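Local coordinates for paenibacillus xanthan lyase (Paenibacillus, PDB 6F2P), which cleaves the terminal mannosyl-glucuronosyl linkage of xanthan side chains, probably by beta-elimination, as a family 8 polysaccharide lyase, at residues Arg56-Ala61 / Tyr74-Asp79; Asn258-Ile263 / Ile304-Thr309; Thr439-Thr444 / Ser502-Ala507; Thr682-Ser687 / Phe749-Thr754. All blocks are in the same frame, centred on the assembly; numbering follows the deposited sequence.

The four contacts follow one another along the chain, each closing before the next opens, so none nests inside or crosses another. Contact 1 closes a short loop, folding residues 56-61 back onto helix 68-85. Contact 2 spans 40 intervening residues and joins helix 256-267 to the end of helix 292-307; it belongs to the same alpha-helical domain, and the centres of contacts 1 and 2 lie about 34 Å apart. Contact 3 lies in the super-sandwich domain, where 57 residues separate an edge strand from the loop leading into its neighbour. Contact 4, closing over 61 residues, ties a hairpin turn to the end of strand 744-750 in the following beta-sandwich, about 71 Å from contact 1 between centres.

Contact 1 (Arg56-Ala61 / Tyr74-Asp79); sequences RLWNDA and YRHLYD
W58 and H76 form the heart of this contact through two aromatic interactions. The imidazole turns its edge toward the indole in a T-shaped arrangement, its centroid 4.8 Å from that of the five-membered ring of W58 and the planes 75° apart. Beside it, the CB of H76 sits over the six-membered ring, 3.5 Å from its centroid, in a CH-pi contact. With CG of H76 anti to the carbonyl carbon (chi1 -68°), the methylene and the imidazole edge are spread along the same indole face.

Hydrogen bonding takes up the far end of the imidazole. H76 NE2 donates to D60 OD2 at 3.0 Å, using the syn lone pair of that oxygen; a weak second bond goes to D60 OD1. Carboxylate and ring are nearly coplanar, which would help to fix the rotation of the imidazole, while Y44 stacks on it. The indole is held as well, since W58 NE1 donates to the backbone O of Y44.

Apolar packing completes the contact. L77 CD2 touches W58 CH2 at 3.9 Å, and L77 CD1 meets L57 CD1 at 4.1 Å where the two leucines cross nearly at right angles.

W58 to A61 forms a type I beta turn that carries D60 to the histidine. The whole is an inter-helix loop folded back on helix 68-85, held by a His-carboxylate hydrogen bond, within the helical toroid characteristic of family 8 lyases.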
loop_
_atom_site.group_PDB
_atom_site.type_symbol
_atom_site.label_atom_id
_atom_site.label_comp_id
_atom_site.label_asym_id
_atom_site.label_seq_id
_atom_site.Cartn_x
_atom_site.Cartn_y
_atom_site.Cartn_z
ATOM N N ARG A 56 -18.411 -45.640 -20.789
ATOM C CA ARG A 56 -18.075 -44.225 -20.732
ATOM C C ARG A 56 -18.813 -43.641 -21.926
ATOM O O ARG A 56 -19.362 -44.402 -22.728
ATOM C CB ARG A 56 -16.569 -44.027 -20.906
ATOM C CG ARG A 56 -16.059 -44.557 -22.240
ATOM C CD ARG A 56 -14.536 -44.589 -22.375
ATOM N NE ARG A 56 -13.905 -45.491 -21.414
ATOM C CZ ARG A 56 -12.697 -46.021 -21.568
ATOM N NH1 ARG A 56 -11.984 -45.766 -22.658
ATOM N NH2 ARG A 56 -12.202 -46.810 -20.626
ATOM N N LEU A 57 -18.839 -42.316 -22.063
ATOM C CA LEU A 57 -19.499 -41.706 -23.220
ATOM C C LEU A 57 -18.500 -41.194 -24.247
ATOM O O LEU A 57 -18.831 -41.032 -25.420
ATOM C CB LEU A 57 -20.439 -40.578 -22.796
ATOM C CG LEU A 57 -21.563 -40.953 -21.830
ATOM C CD1 LEU A 57 -22.522 -39.789 -21.674
ATOM C CD2 LEU A 57 -22.308 -42.210 -22.270
ATOM N N TRP A 58 -17.287 -40.905 -23.789
ATOM C CA TRP A 58 -16.192 -40.546 -24.676
ATOM C C TRP A 58 -14.949 -41.215 -24.132
ATOM O O TRP A 58 -14.845 -41.439 -22.929
ATOM C CB TRP A 58 -15.979 -39.037 -24.725
ATOM C CG TRP A 58 -16.956 -38.316 -25.580
ATOM C CD1 TRP A 58 -16.829 -38.035 -26.908
ATOM C CD2 TRP A 58 -18.213 -37.764 -25.169
ATOM N NE1 TRP A 58 -17.934 -37.351 -27.353
ATOM C CE2 TRP A 58 -18.800 -37.172 -26.306
ATOM C CE3 TRP A 58 -18.904 -37.725 -23.953
ATOM C CZ2 TRP A 58 -20.048 -36.541 -26.263
ATOM C CZ3 TRP A 58 -20.146 -37.100 -23.911
ATOM C CH2 TRP A 58 -20.705 -36.520 -25.060
ATOM N N ASN A 59 -14.013 -41.542 -25.016
ATOM C CA ASN A 59 -12.776 -42.176 -24.594
ATOM C C ASN A 59 -11.860 -41.206 -23.858
ATOM O O ASN A 59 -11.061 -41.605 -23.013
ATOM C CB ASN A 59 -12.052 -42.796 -25.791
ATOM C CG ASN A 59 -12.480 -44.229 -26.047
ATOM O OD1 ASN A 59 -12.841 -44.962 -25.116
ATOM N ND2 ASN A 59 -12.443 -44.638 -27.314
ATOM N N ASP A 60 -11.987 -39.925 -24.166
ATOM C CA ASP A 60 -11.126 -38.932 -23.547
ATOM C C ASP A 60 -11.606 -38.628 -22.132
ATOM O O ASP A 60 -11.093 -37.724 -21.466
ATOM C CB ASP A 60 -11.054 -37.661 -24.404
ATOM C CG ASP A 60 -12.337 -36.831 -24.361
ATOM O OD1 ASP A 60 -13.374 -37.304 -23.844
ATOM O OD2 ASP A 60 -12.310 -35.690 -24.871
ATOM N N ALA A 61 -12.612 -39.379 -21.693
ATOM C CA ALA A 61 -13.166 -39.209 -20.361
ATOM C C ALA A 61 -13.524 -40.552 -19.758
ATOM O O ALA A 61 -14.702 -40.828 -19.533
ATOM C CB ALA A 61 -14.389 -38.311 -20.408
ATOM N N TYR A 74 -19.875 -34.046 -19.180
ATOM C CA TYR A 74 -20.999 -33.111 -19.158
ATOM C C TYR A 74 -20.736 -31.879 -20.012
ATOM O O TYR A 74 -21.664 -31.315 -20.583
ATOM C CB TYR A 74 -21.370 -32.699 -17.740
ATOM C CG TYR A 74 -22.215 -33.707 -16.999
ATOM C CD1 TYR A 74 -23.380 -34.216 -17.555
ATOM C CD2 TYR A 74 -21.847 -34.150 -15.736
ATOM C CE1 TYR A 74 -24.160 -35.149 -16.866
ATOM C CE2 TYR A 74 -22.613 -35.072 -15.046
ATOM C CZ TYR A 74 -23.764 -35.570 -15.614
ATOM O OH TYR A 74 -24.517 -36.488 -14.917
ATOM N N ARG A 75 -19.481 -31.455 -20.114
ATOM C CA ARG A 75 -19.178 -30.344 -21.012
ATOM C C ARG A 75 -19.408 -30.750 -22.467
ATOM O O ARG A 75 -19.978 -29.981 -23.251
ATOM C CB ARG A 75 -17.762 -29.801 -20.793
ATOM C CG ARG A 75 -17.583 -29.175 -19.427
ATOM C CD ARG A 75 -16.252 -28.469 -19.228
ATOM N NE ARG A 75 -16.306 -27.659 -18.012
ATOM C CZ ARG A 75 -15.308 -26.918 -17.540
ATOM N NH1 ARG A 75 -14.147 -26.874 -18.182
ATOM N NH2 ARG A 75 -15.477 -26.216 -16.420
ATOM N N HIS A 76 -18.979 -31.960 -22.821
ATOM C CA HIS A 76 -19.223 -32.484 -24.162
ATOM C C HIS A 76 -20.718 -32.516 -24.459
ATOM O O HIS A 76 -21.154 -32.000 -25.495
ATOM C CB HIS A 76 -18.613 -33.870 -24.331
ATOM C CG HIS A 76 -17.121 -33.874 -24.317
ATOM N ND1 HIS A 76 -16.375 -32.718 -24.371
ATOM C CD2 HIS A 76 -16.229 -34.893 -24.257
ATOM C CE1 HIS A 76 -15.084 -33.024 -24.338
ATOM N NE2 HIS A 76 -14.977 -34.339 -24.272
ATOM N N LEU A 77 -21.493 -33.107 -23.544
ATOM C CA LEU A 77 -22.958 -33.087 -23.630
ATOM C C LEU A 77 -23.528 -31.669 -23.735
ATOM O O LEU A 77 -24.435 -31.412 -24.531
ATOM C CB LEU A 77 -23.585 -33.814 -22.440
ATOM C CG LEU A 77 -23.456 -35.336 -22.468
ATOM C CD1 LEU A 77 -23.875 -35.935 -21.142
ATOM C CD2 LEU A 77 -24.285 -35.919 -23.610
ATOM N N TYR A 78 -22.985 -30.743 -22.953
ATOM C CA TYR A 78 -23.429 -29.364 -23.047
ATOM C C TYR A 78 -23.236 -28.781 -24.448
ATOM O O TYR A 78 -24.122 -28.096 -24.969
ATOM C CB TYR A 78 -22.735 -28.469 -22.023
ATOM C CG TYR A 78 -23.099 -27.022 -22.238
ATOM C CD1 TYR A 78 -24.350 -26.540 -21.867
ATOM C CD2 TYR A 78 -22.219 -26.149 -22.856
ATOM C CE1 TYR A 78 -24.701 -25.220 -22.088
ATOM C CE2 TYR A 78 -22.564 -24.820 -23.082
ATOM C CZ TYR A 78 -23.805 -24.363 -22.694
ATOM O OH TYR A 78 -24.148 -23.047 -22.907
ATOM N N ASP A 79 -22.073 -29.031 -25.043
ATOM C CA ASP A 79 -21.772 -28.477 -26.364
ATOM C C ASP A 79 -22.799 -28.942 -27.379
ATOM O O ASP A 79 -23.252 -28.157 -28.205
ATOM C CB ASP A 79 -20.364 -28.858 -26.834
ATOM C CG ASP A 79 -19.273 -28.112 -26.082
ATOM O OD1 ASP A 79 -19.574 -27.055 -25.486
ATOM O OD2 ASP A 79 -18.111 -28.575 -26.092
#

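Contact 2 (Asn258-Ile263 / Ile304-Thr309); sequences NVYRWI and IRLSQT
L306 of helix 292-307 projects into a notch between V259 and I263, residues one turn apart on helix 256-267. Its CD1 touches V259 CG1 at 3.8 Å and I263 CG1 at 3.9 Å; its CD2 lies off the plane of the Y260 ring, 3.9 Å from Y260 CE1. At the edge of that ring sits L306 O, 3.5 Å from Y260 CE1. Farther along the same edge, Y260 OH and T309 OG1 share a hydrogen bond of 2.7 Å, in which either hydroxyl may be the donor. A phenylalanine in place of Y260 would probably leave the T309 hydroxyl without this partner and the end of segment 304-309 less firmly held. With CG anti to its own carbonyl carbon (chi1 -59°), the tyrosine swings its phenol across to the threonine. Around this pairing, F318 of helix 312-328 touches Y260, I263 and L306, whereas helix 229-244 supplies I237 against V259, A238 against L306 and I241 against T309, four helices meeting within the alpha-helical domain of this lyase.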
loop_
_atom_site.group_PDB
_atom_site.type_symbol
_atom_site.label_atom_id
_atom_site.label_comp_id
_atom_site.label_asym_id
_atom_site.label_seq_id
_atom_site.Cartn_x
_atom_site.Cartn_y
_atom_site.Cartn_z
ATOM N N ASN A 258 -20.930 -2.592 -3.794
ATOM C CA ASN A 258 -19.477 -2.734 -3.843
ATOM C C ASN A 258 -19.018 -3.353 -5.158
ATOM O O ASN A 258 -17.940 -3.023 -5.681
ATOM C CB ASN A 258 -18.973 -3.590 -2.678
ATOM C CG ASN A 258 -19.305 -2.990 -1.325
ATOM O OD1 ASN A 258 -19.727 -1.837 -1.235
ATOM N ND2 ASN A 258 -19.097 -3.766 -0.263
ATOM N N VAL A 259 -19.845 -4.246 -5.696
ATOM C CA VAL A 259 -19.536 -4.913 -6.955
ATOM C C VAL A 259 -19.462 -3.894 -8.090
ATOM O O VAL A 259 -18.662 -4.034 -9.003
ATOM C CB VAL A 259 -20.565 -6.019 -7.286
ATOM C CG1 VAL A 259 -20.242 -6.685 -8.614
ATOM C CG2 VAL A 259 -20.606 -7.046 -6.170
ATOM N N TYR A 260 -20.286 -2.856 -8.025
ATOM C CA TYR A 260 -20.222 -1.811 -9.042
ATOM C C TYR A 260 -18.966 -0.965 -8.847
ATOM O O TYR A 260 -18.298 -0.612 -9.814
ATOM C CB TYR A 260 -21.499 -0.968 -9.051
ATOM C CG TYR A 260 -22.720 -1.817 -9.306
ATOM C CD1 TYR A 260 -23.128 -2.107 -10.598
ATOM C CD2 TYR A 260 -23.434 -2.374 -8.252
ATOM C CE1 TYR A 260 -24.224 -2.914 -10.833
ATOM C CE2 TYR A 260 -24.531 -3.182 -8.480
ATOM C CZ TYR A 260 -24.923 -3.443 -9.770
ATOM O OH TYR A 260 -26.020 -4.238 -10.004
ATOM N N ARG A 261 -18.633 -0.678 -7.593
ATOM C CA ARG A 261 -17.425 0.065 -7.286
ATOM C C ARG A 261 -16.181 -0.672 -7.782
ATOM O O ARG A 261 -15.225 -0.026 -8.254
ATOM C CB ARG A 261 -17.303 0.341 -5.779
ATOM C CG ARG A 261 -18.447 1.141 -5.149
ATOM C CD ARG A 261 -18.970 2.256 -6.046
ATOM N NE ARG A 261 -17.957 3.260 -6.374
ATOM C CZ ARG A 261 -18.179 4.316 -7.154
ATOM N NH1 ARG A 261 -19.384 4.514 -7.678
ATOM N NH2 ARG A 261 -17.196 5.173 -7.409
ATOM N N TRP A 262 -16.196 -2.007 -7.670
ATOM C CA TRP A 262 -15.049 -2.838 -8.076
ATOM C C TRP A 262 -14.592 -2.502 -9.486
ATOM O O TRP A 262 -13.394 -2.462 -9.766
ATOM C CB TRP A 262 -15.365 -4.334 -8.003
ATOM C CG TRP A 262 -15.576 -4.862 -6.609
ATOM C CD1 TRP A 262 -15.246 -4.243 -5.434
ATOM C CD2 TRP A 262 -16.176 -6.118 -6.247
ATOM N NE1 TRP A 262 -15.596 -5.041 -4.367
ATOM C CE2 TRP A 262 -16.170 -6.193 -4.839
ATOM C CE3 TRP A 262 -16.719 -7.181 -6.975
ATOM C CZ2 TRP A 262 -16.686 -7.292 -4.147
ATOM C CZ3 TRP A 262 -17.225 -8.274 -6.284
ATOM C CH2 TRP A 262 -17.206 -8.319 -4.888
ATOM N N ILE A 263 -15.554 -2.248 -10.367
ATOM C CA ILE A 263 -15.248 -1.843 -11.730
ATOM C C ILE A 263 -14.407 -0.565 -11.771
ATOM O O ILE A 263 -13.362 -0.533 -12.418
ATOM C CB ILE A 263 -16.527 -1.649 -12.547
ATOM C CG1 ILE A 263 -17.370 -2.932 -12.521
ATOM C CG2 ILE A 263 -16.198 -1.237 -13.964
ATOM C CD1 ILE A 263 -16.600 -4.188 -12.884
ATOM N N ILE A 304 -20.492 -5.412 -18.865
ATOM C CA ILE A 304 -21.723 -5.397 -19.647
ATOM C C ILE A 304 -22.893 -5.971 -18.842
ATOM O O ILE A 304 -23.986 -5.401 -18.822
ATOM C CB ILE A 304 -21.550 -6.192 -20.943
ATOM C CG1 ILE A 304 -20.566 -5.468 -21.864
ATOM C CG2 ILE A 304 -22.882 -6.398 -21.629
ATOM C CD1 ILE A 304 -20.211 -6.248 -23.102
ATOM N N ARG A 305 -22.656 -7.089 -18.164
ATOM C CA ARG A 305 -23.675 -7.681 -17.308
ATOM C C ARG A 305 -24.043 -6.746 -16.170
ATOM O O ARG A 305 -25.215 -6.628 -15.811
ATOM C CB ARG A 305 -23.204 -9.022 -16.743
ATOM C CG ARG A 305 -23.158 -10.150 -17.759
ATOM C CD ARG A 305 -24.538 -10.706 -18.019
ATOM N NE ARG A 305 -24.548 -11.689 -19.103
ATOM C CZ ARG A 305 -25.289 -11.581 -20.203
ATOM N NH1 ARG A 305 -26.090 -10.532 -20.380
ATOM N NH2 ARG A 305 -25.229 -12.525 -21.127
ATOM N N LEU A 306 -23.046 -6.077 -15.597
ATOM C CA LEU A 306 -23.322 -5.152 -14.501
ATOM C C LEU A 306 -24.088 -3.908 -14.953
ATOM O O LEU A 306 -24.902 -3.377 -14.200
ATOM C CB LEU A 306 -22.053 -4.785 -13.741
ATOM C CG LEU A 306 -21.542 -5.927 -12.862
ATOM C CD1 LEU A 306 -20.196 -5.591 -12.262
ATOM C CD2 LEU A 306 -22.541 -6.272 -11.770
ATOM N N SER A 307 -23.858 -3.462 -16.184
ATOM C CA SER A 307 -24.576 -2.302 -16.706
ATOM C C SER A 307 -26.066 -2.601 -16.859
ATOM O O SER A 307 -26.903 -1.707 -16.775
ATOM C CB SER A 307 -23.989 -1.859 -18.045
ATOM O OG SER A 307 -24.291 -2.800 -19.057
ATOM N N GLN A 308 -26.398 -3.868 -17.070
ATOM C CA GLN A 308 -27.790 -4.267 -17.214
ATOM C C GLN A 308 -28.554 -4.223 -15.882
ATOM O O GLN A 308 -29.780 -4.215 -15.858
ATOM C CB GLN A 308 -27.877 -5.639 -17.880
ATOM C CG GLN A 308 -27.336 -5.628 -19.319
ATOM C CD GLN A 308 -27.272 -7.004 -19.981
ATOM O OE1 GLN A 308 -26.732 -7.958 -19.421
ATOM N NE2 GLN A 308 -27.813 -7.102 -21.188
ATOM N N THR A 309 -27.833 -4.173 -14.769
ATOM C CA THR A 309 -28.490 -4.126 -13.469
ATOM C C THR A 309 -28.109 -2.883 -12.644
ATOM O O THR A 309 -28.679 -2.635 -11.579
ATOM C CB THR A 309 -28.167 -5.377 -12.644
ATOM O OG1 THR A 309 -26.770 -5.385 -12.327
ATOM C CG2 THR A 309 -28.518 -6.626 -13.424
#

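Contact 3 (Thr439-Thr444 / Ser502-Ala507); sequences TVLQNT and STDGIA
The carboxylate of D504 has the methyl CD1 of L441 over one face, 3.5 Å from D504 OD2. On the other side of that plane S502 OG donates to D504 OD2, at 2.7 Å and on the anti side. Q442, extended with CG anti to the backbone N (chi1 170°), brings its amide OE1 against A507 CB. S502 OG also accepts from D504 N, forming an ST turn. An alanine in place of S502 would probably undo that turn, leaving D504 N without this acceptor and the carboxylate freer to rotate. T444 CG2 and I506 CD1 meet tip to tip at 3.8 Å. Q442 N donates to A507 O at 2.8 Å, prolonging the pairing of edge strand 439-441 with strand 508-516, into which loop 502-507 leads, in an antiparallel sheet of the super-sandwich domain. L441 gives D504 only apolar contact; the hydroxyls of S502, in the same loop, and S479, outside it, bond to OD2, which probably stabilises a charged carboxylate beside the leucine.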
loop_
_atom_site.group_PDB
_atom_site.type_symbol
_atom_site.label_atom_id
_atom_site.label_comp_id
_atom_site.label_asym_id
_atom_site.label_seq_id
_atom_site.Cartn_x
_atom_site.Cartn_y
_atom_site.Cartn_z
ATOM N N THR A 439 15.756 -5.229 -10.642
ATOM C CA THR A 439 17.167 -5.362 -10.302
ATOM C C THR A 439 17.414 -6.792 -9.849
ATOM O O THR A 439 16.809 -7.230 -8.881
ATOM C CB THR A 439 17.557 -4.409 -9.162
ATOM O OG1 THR A 439 17.447 -3.058 -9.622
ATOM C CG2 THR A 439 18.974 -4.673 -8.699
ATOM N N VAL A 440 18.295 -7.516 -10.539
ATOM C CA VAL A 440 18.495 -8.949 -10.267
ATOM C C VAL A 440 19.955 -9.428 -10.290
ATOM O O VAL A 440 20.845 -8.737 -10.808
ATOM C CB VAL A 440 17.752 -9.821 -11.302
ATOM C CG1 VAL A 440 16.248 -9.591 -11.247
ATOM C CG2 VAL A 440 18.302 -9.554 -12.699
ATOM N N LEU A 441 20.188 -10.618 -9.731
ATOM C CA LEU A 441 21.447 -11.334 -9.934
ATOM C C LEU A 441 21.355 -12.011 -11.288
ATOM O O LEU A 441 20.359 -12.677 -11.579
ATOM C CB LEU A 441 21.652 -12.402 -8.870
ATOM C CG LEU A 441 21.800 -11.915 -7.435
ATOM C CD1 LEU A 441 21.867 -13.109 -6.486
ATOM C CD2 LEU A 441 23.033 -11.012 -7.293
ATOM N N GLN A 442 22.382 -11.842 -12.116
ATOM C CA GLN A 442 22.309 -12.279 -13.507
ATOM C C GLN A 442 22.052 -13.774 -13.659
ATOM O O GLN A 442 22.750 -14.602 -13.056
ATOM C CB GLN A 442 23.579 -11.897 -14.259
ATOM C CG GLN A 442 23.672 -12.517 -15.632
ATOM C CD GLN A 442 24.867 -12.020 -16.413
ATOM O OE1 GLN A 442 25.873 -11.615 -15.831
ATOM N NE2 GLN A 442 24.759 -12.036 -17.742
ATOM N N ASN A 443 21.042 -14.097 -14.471
ATOM C CA ASN A 443 20.685 -15.473 -14.810
ATOM C C ASN A 443 20.464 -16.356 -13.584
ATOM O O ASN A 443 21.032 -17.438 -13.468
ATOM C CB ASN A 443 21.744 -16.079 -15.726
ATOM C CG ASN A 443 21.285 -17.369 -16.381
ATOM O OD1 ASN A 443 20.485 -17.353 -17.320
ATOM N ND2 ASN A 443 21.801 -18.494 -15.898
ATOM N N THR A 444 19.642 -15.881 -12.662
ATOM C CA THR A 444 19.380 -16.614 -11.434
ATOM C C THR A 444 17.886 -16.784 -11.239
ATOM O O THR A 444 17.080 -16.164 -11.935
ATOM C CB THR A 444 19.967 -15.896 -10.202
ATOM O OG1 THR A 444 19.334 -14.619 -10.032
ATOM C CG2 THR A 444 21.464 -15.703 -10.370
ATOM N N SER A 502 25.338 -6.623 -2.769
ATOM C CA SER A 502 25.243 -8.070 -2.836
ATOM C C SER A 502 26.565 -8.720 -2.456
ATOM O O SER A 502 27.633 -8.152 -2.681
ATOM C CB SER A 502 24.829 -8.507 -4.245
ATOM O OG SER A 502 25.044 -9.892 -4.421
ATOM N N THR A 503 26.486 -9.911 -1.873
ATOM C CA THR A 503 27.670 -10.719 -1.627
ATOM C C THR A 503 27.491 -12.102 -2.240
ATOM O O THR A 503 28.062 -13.076 -1.756
ATOM C CB THR A 503 27.954 -10.874 -0.128
ATOM O OG1 THR A 503 26.743 -11.220 0.556
ATOM C CG2 THR A 503 28.503 -9.581 0.444
ATOM N N ASP A 504 26.709 -12.175 -3.316
ATOM C CA ASP A 504 26.319 -13.459 -3.905
ATOM C C ASP A 504 27.305 -13.938 -4.969
ATOM O O ASP A 504 27.124 -15.008 -5.550
ATOM C CB ASP A 504 24.912 -13.378 -4.522
ATOM C CG ASP A 504 23.855 -12.941 -3.529
ATOM O OD1 ASP A 504 23.519 -13.738 -2.631
ATOM O OD2 ASP A 504 23.343 -11.806 -3.647
ATOM N N GLY A 505 28.332 -13.141 -5.242
ATOM C CA GLY A 505 29.335 -13.520 -6.222
ATOM C C GLY A 505 28.843 -13.609 -7.657
ATOM O O GLY A 505 29.445 -14.296 -8.489
ATOM N N ILE A 506 27.756 -12.910 -7.963
ATOM C CA ILE A 506 27.223 -12.917 -9.319
ATOM C C ILE A 506 26.972 -11.500 -9.803
ATOM O O ILE A 506 26.466 -10.661 -9.052
ATOM C CB ILE A 506 25.911 -13.717 -9.389
ATOM C CG1 ILE A 506 26.155 -15.168 -8.989
ATOM C CG2 ILE A 506 25.295 -13.642 -10.772
ATOM C CD1 ILE A 506 24.894 -15.889 -8.667
ATOM N N ALA A 507 27.338 -11.239 -11.058
ATOM C CA ALA A 507 27.097 -9.944 -11.686
ATOM C C ALA A 507 25.647 -9.498 -11.487
ATOM O O ALA A 507 24.705 -10.247 -11.761
ATOM C CB ALA A 507 27.426 -10.008 -13.161
#

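Contact 4 (Thr682-Ser687 / Phe749-Thr754); sequences TKETAS and FSLTGT
L751 leans over the turn 684-687, and its CB and CD1 lie against oxygens of the turn. Its CB lies 3.8 Å from S687 O and 4.0 Å from A686 O. Beyond CG, which stands anti to the carbonyl carbon (chi1 -66°), CD1 reaches T685 O at 3.7 Å and ends 4.2 Å from E684 OE2. The isobutyl group therefore runs back along the turn, while A712 also packs against it. T752 adds a second methyl, its CG2 lying 3.8 Å from A686 O. The polar link is made by the backbone: L751 N donates to S687 O at 3.0 Å with an angle of 162°. This bond extends the antiparallel pairing of F749 with F689 by one more step. The turn itself is braced by T685 OG1, which accepts from D688 N and, weakly, from S687 N. Such an arrangement belongs to a beta-hairpin, here joining strands 678-684 and 688-694, against whose turn the residues just past the end of adjacent strand 744-750 pack in a beta-sandwich.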
loop_
_atom_site.group_PDB
_atom_site.type_symbol
_atom_site.label_atom_id
_atom_site.label_comp_id
_atom_site.label_asym_id
_atom_site.label_seq_id
_atom_site.Cartn_x
_atom_site.Cartn_y
_atom_site.Cartn_z
ATOM N N THR A 682 5.101 16.775 -3.216
ATOM C CA THR A 682 4.703 18.174 -3.063
ATOM C C THR A 682 4.263 18.791 -4.391
ATOM O O THR A 682 4.797 18.467 -5.452
ATOM C CB THR A 682 5.844 19.038 -2.466
ATOM O OG1 THR A 682 6.922 19.142 -3.409
ATOM C CG2 THR A 682 6.368 18.441 -1.148
ATOM N N LYS A 683 3.269 19.669 -4.321
ATOM C CA LYS A 683 2.867 20.483 -5.464
ATOM C C LYS A 683 2.862 21.961 -5.061
ATOM O O LYS A 683 2.156 22.358 -4.126
ATOM C CB LYS A 683 1.487 20.060 -5.970
ATOM C CG LYS A 683 0.827 21.049 -6.916
ATOM C CD LYS A 683 1.440 21.025 -8.308
ATOM C CE LYS A 683 1.058 22.285 -9.105
ATOM N NZ LYS A 683 1.089 22.067 -10.593
ATOM N N GLU A 684 3.668 22.765 -5.749
ATOM C CA GLU A 684 3.736 24.197 -5.480
ATOM C C GLU A 684 3.130 25.041 -6.604
ATOM O O GLU A 684 3.306 24.753 -7.786
ATOM C CB GLU A 684 5.180 24.634 -5.230
ATOM C CG GLU A 684 5.329 26.138 -5.045
ATOM C CD GLU A 684 6.690 26.550 -4.512
ATOM O OE1 GLU A 684 7.614 25.704 -4.469
ATOM O OE2 GLU A 684 6.830 27.733 -4.139
ATOM N N THR A 685 2.390 26.071 -6.220
ATOM C CA THR A 685 1.898 27.069 -7.158
ATOM C C THR A 685 2.177 28.449 -6.560
ATOM O O THR A 685 2.739 28.557 -5.466
ATOM C CB THR A 685 0.385 26.931 -7.400
ATOM O OG1 THR A 685 -0.329 27.448 -6.268
ATOM C CG2 THR A 685 0.006 25.487 -7.620
ATOM N N ALA A 686 1.786 29.502 -7.269
ATOM C CA ALA A 686 1.990 30.856 -6.759
ATOM C C ALA A 686 1.209 31.077 -5.472
ATOM O O ALA A 686 1.700 31.729 -4.554
ATOM C CB ALA A 686 1.604 31.898 -7.796
ATOM N N SER A 687 0.010 30.503 -5.401
ATOM C CA SER A 687 -0.901 30.761 -4.288
ATOM C C SER A 687 -0.910 29.711 -3.167
ATOM O O SER A 687 -1.403 29.979 -2.076
ATOM C CB SER A 687 -2.322 30.960 -4.815
ATOM O OG SER A 687 -2.826 29.757 -5.372
ATOM N N PHE A 749 -1.318 24.279 2.128
ATOM C CA PHE A 749 -1.075 25.541 2.798
ATOM C C PHE A 749 -1.283 26.721 1.854
ATOM O O PHE A 749 -1.094 26.601 0.645
ATOM C CB PHE A 749 0.353 25.560 3.321
ATOM C CG PHE A 749 0.572 24.687 4.519
ATOM C CD1 PHE A 749 0.289 25.153 5.795
ATOM C CD2 PHE A 749 1.076 23.402 4.376
ATOM C CE1 PHE A 749 0.502 24.351 6.911
ATOM C CE2 PHE A 749 1.292 22.592 5.488
ATOM C CZ PHE A 749 1.005 23.067 6.757
ATOM N N SER A 750 -1.667 27.867 2.408
ATOM C CA SER A 750 -1.749 29.088 1.619
ATOM C C SER A 750 -0.401 29.807 1.640
ATOM O O SER A 750 0.302 29.793 2.648
ATOM C CB SER A 750 -2.851 29.998 2.156
ATOM O OG SER A 750 -2.604 30.364 3.504
ATOM N N LEU A 751 -0.036 30.435 0.530
ATOM C CA LEU A 751 1.237 31.149 0.462
ATOM C C LEU A 751 1.053 32.660 0.353
ATOM O O LEU A 751 2.012 33.419 0.483
ATOM C CB LEU A 751 2.066 30.652 -0.721
ATOM C CG LEU A 751 2.563 29.208 -0.666
ATOM C CD1 LEU A 751 3.459 28.915 -1.864
ATOM C CD2 LEU A 751 3.299 28.945 0.635
ATOM N N THR A 752 -0.182 33.087 0.106
ATOM C CA THR A 752 -0.484 34.507 -0.036
ATOM C C THR A 752 -1.589 34.960 0.915
ATOM O O THR A 752 -2.156 34.161 1.673
ATOM C CB THR A 752 -0.916 34.860 -1.471
ATOM O OG1 THR A 752 -2.091 34.111 -1.815
ATOM C CG2 THR A 752 0.208 34.567 -2.466
ATOM N N GLY A 753 -1.898 36.251 0.853
ATOM C CA GLY A 753 -2.849 36.855 1.764
ATOM C C GLY A 753 -2.135 37.414 2.981
ATOM O O GLY A 753 -0.897 37.456 3.037
ATOM N N THR A 754 -2.916 37.856 3.957
ATOM C CA THR A 754 -2.351 38.314 5.212
ATOM C C THR A 754 -2.093 37.097 6.089
ATOM O O THR A 754 -2.970 36.246 6.236
ATOM C CB THR A 754 -3.287 39.328 5.915
ATOM O OG1 THR A 754 -2.970 40.651 5.460
ATOM C CG2 THR A 754 -3.140 39.271 7.439
#